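UPF0062 protein MJ1593 (PDB 2YX5) is of unknown function but belongs to the PurS family of small alpha+beta proteins and assembles as four chains. Local coordinates at residues A[54-57]-A[58-62]. Sequence-based numbering, arbitrary orientation.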
loop_
_atom_site.group_PDB
_atom_site.type_symbol
_atom_site.label_atom_id
_atom_site.label_comp_id
_atom_site.label_asym_id
_atom_site.label_seq_id
_atom_site.Cartn_x
_atom_site.Cartn_y
_atom_site.Cartn_z
ATOM N N LYS A 54 -19.269 -20.374 10.274
ATOM C CA LYS A 54 -18.073 -20.822 10.961
ATOM C C LYS A 54 -16.820 -20.276 10.307
ATOM O O LYS A 54 -15.801 -20.094 10.970
ATOM C CB LYS A 54 -18.020 -22.354 11.033
ATOM C CG LYS A 54 -18.633 -22.931 12.311
ATOM C CD LYS A 54 -17.812 -24.107 12.820
ATOM C CE LYS A 54 -18.062 -24.394 14.296
ATOM N NZ LYS A 54 -17.152 -25.465 14.806
ATOM N N VAL A 55 -16.906 -20.010 9.007
ATOM C CA VAL A 55 -15.777 -19.467 8.257
ATOM C C VAL A 55 -15.570 -18.027 8.719
ATOM O O VAL A 55 -14.448 -17.619 9.052
ATOM C CB VAL A 55 -16.050 -19.469 6.735
ATOM C CG1 VAL A 55 -14.815 -19.014 5.987
ATOM C CG2 VAL A 55 -16.449 -20.852 6.274
ATOM N N LYS A 56 -16.674 -17.277 8.737
ATOM C CA LYS A 56 -16.685 -15.887 9.166
ATOM C C LYS A 56 -16.047 -15.790 10.555
ATOM O O LYS A 56 -15.308 -14.849 10.852
ATOM C CB LYS A 56 -18.125 -15.348 9.193
ATOM C CG LYS A 56 -18.273 -13.867 9.599
ATOM C CD LYS A 56 -19.752 -13.440 9.573
ATOM C CE LYS A 56 -19.998 -12.032 10.135
ATOM N NZ LYS A 56 -19.940 -10.947 9.116
ATOM N N GLU A 57 -16.317 -16.774 11.400
ATOM C CA GLU A 57 -15.737 -16.765 12.730
ATOM C C GLU A 57 -14.232 -16.909 12.615
ATOM O O GLU A 57 -13.474 -16.231 13.287
ATOM C CB GLU A 57 -16.294 -17.919 13.573
ATOM C CG GLU A 57 -17.727 -17.721 14.024
ATOM C CD GLU A 57 -18.204 -18.827 14.944
ATOM O OE1 GLU A 57 -18.316 -19.987 14.492
ATOM O OE2 GLU A 57 -18.462 -18.533 16.127
ATOM N N GLU A 58 -13.800 -17.795 11.741
ATOM C CA GLU A 58 -12.385 -18.023 11.599
ATOM C C GLU A 58 -11.613 -16.806 11.064
ATOM O O GLU A 58 -10.573 -16.439 11.614
ATOM C CB GLU A 58 -12.151 -19.246 10.717
ATOM C CG GLU A 58 -10.829 -19.951 10.999
ATOM C CD GLU A 58 -10.536 -21.068 10.017
ATOM O OE1 GLU A 58 -11.452 -21.875 9.719
ATOM O OE2 GLU A 58 -9.377 -21.146 9.547
ATOM N N VAL A 59 -12.122 -16.184 10.005
ATOM C CA VAL A 59 -11.444 -15.035 9.426
ATOM C C VAL A 59 -11.507 -13.909 10.444
ATOM O O VAL A 59 -10.613 -13.067 10.526
ATOM C CB VAL A 59 -12.079 -14.618 8.051
ATOM C CG1 VAL A 59 -11.973 -15.773 7.071
ATOM C CG2 VAL A 59 -13.532 -14.243 8.216
ATOM N N GLU A 60 -12.562 -13.938 11.250
ATOM C CA GLU A 60 -12.758 -12.944 12.289
ATOM C C GLU A 60 -11.531 -13.007 13.173
ATOM O O GLU A 60 -10.968 -11.971 13.528
ATOM C CB GLU A 60 -14.003 -13.276 13.095
ATOM C CG GLU A 60 -14.982 -12.132 13.197
ATOM C CD GLU A 60 -16.415 -12.618 13.305
ATOM O OE1 GLU A 60 -16.688 -13.496 14.160
ATOM O OE2 GLU A 60 -17.265 -12.120 12.533
ATOM N N GLU A 61 -11.118 -14.229 13.512
ATOM C CA GLU A 61 -9.933 -14.440 14.320
ATOM C C GLU A 61 -8.661 -13.993 13.590
ATOM O O GLU A 61 -7.771 -13.393 14.193
ATOM C CB GLU A 61 -9.808 -15.910 14.685
ATOM C CG GLU A 61 -10.556 -16.272 15.915
ATOM C CD GLU A 61 -10.014 -15.540 17.111
ATOM O OE1 GLU A 61 -8.803 -15.721 17.395
ATOM O OE2 GLU A 61 -10.792 -14.791 17.754
ATOM N N MET A 62 -8.567 -14.304 12.298
ATOM C CA MET A 62 -7.405 -13.911 11.493
ATOM C C MET A 62 -7.212 -12.398 11.574
ATOM O O MET A 62 -6.099 -11.911 11.736
ATOM C CB MET A 62 -7.612 -14.313 10.036
ATOM C CG MET A 62 -7.666 -15.812 9.802
ATOM S SD MET A 62 -8.165 -16.168 8.098
ATOM C CE MET A 62 -9.234 -17.635 8.288
#
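Lys56 leaves the helix with chi1 at -179°, its CG trans to the backbone nitrogen, and stays extended until a bend at chi4. Glu60, one turn on, is twisted at chi1 (-127°) and bent at chi2, which turns its carboxylate back over the preceding turn, where the two side chains cross at an angle. Glu60 OE2 comes to 3.6 Å from Lys56 CG, and it lies as close to CE, so the carboxylate rests alongside the methylenes. Lys56 NZ stays 4.5 Å from Glu60 OE2, too far for a salt bridge, though the opposite charges probably attract weakly; the ammonium also makes a weak hydrogen bond to Ile77 O.

On the inner side, Val55 and Val59 face the sheet, CG1 to CG1 at 4.4 Å, a loose touch. Val59 CG2 tucks in at 3.2 Å from Lys56 O. Both valines continue onto Met47, with Val55 also on Tyr2 and Val79, and Val59 on Ala4 and Ile77.

Glu58 to Glu61 donate in turn to the carbonyl oxygens of Lys54 to Glu57; Val59 N to Val55 O is the straightest, at 2.9 Å and 163°. Glu58 CB lies 3.3 Å from Val55 O, and its chain reaches the second subunit, where OE1 makes a weak hydrogen bond to Asn33 ND2 of that subunit. Glu58, Glu61 and Met62 pack on Phe31 of the same neighbour.

This is an amphipathic alpha-helix on the three-stranded antiparallel sheet of an alpha+beta fold: valines inward, Lys56 and Glu60 along the edge by strand 73-81, Glu58 on the other edge.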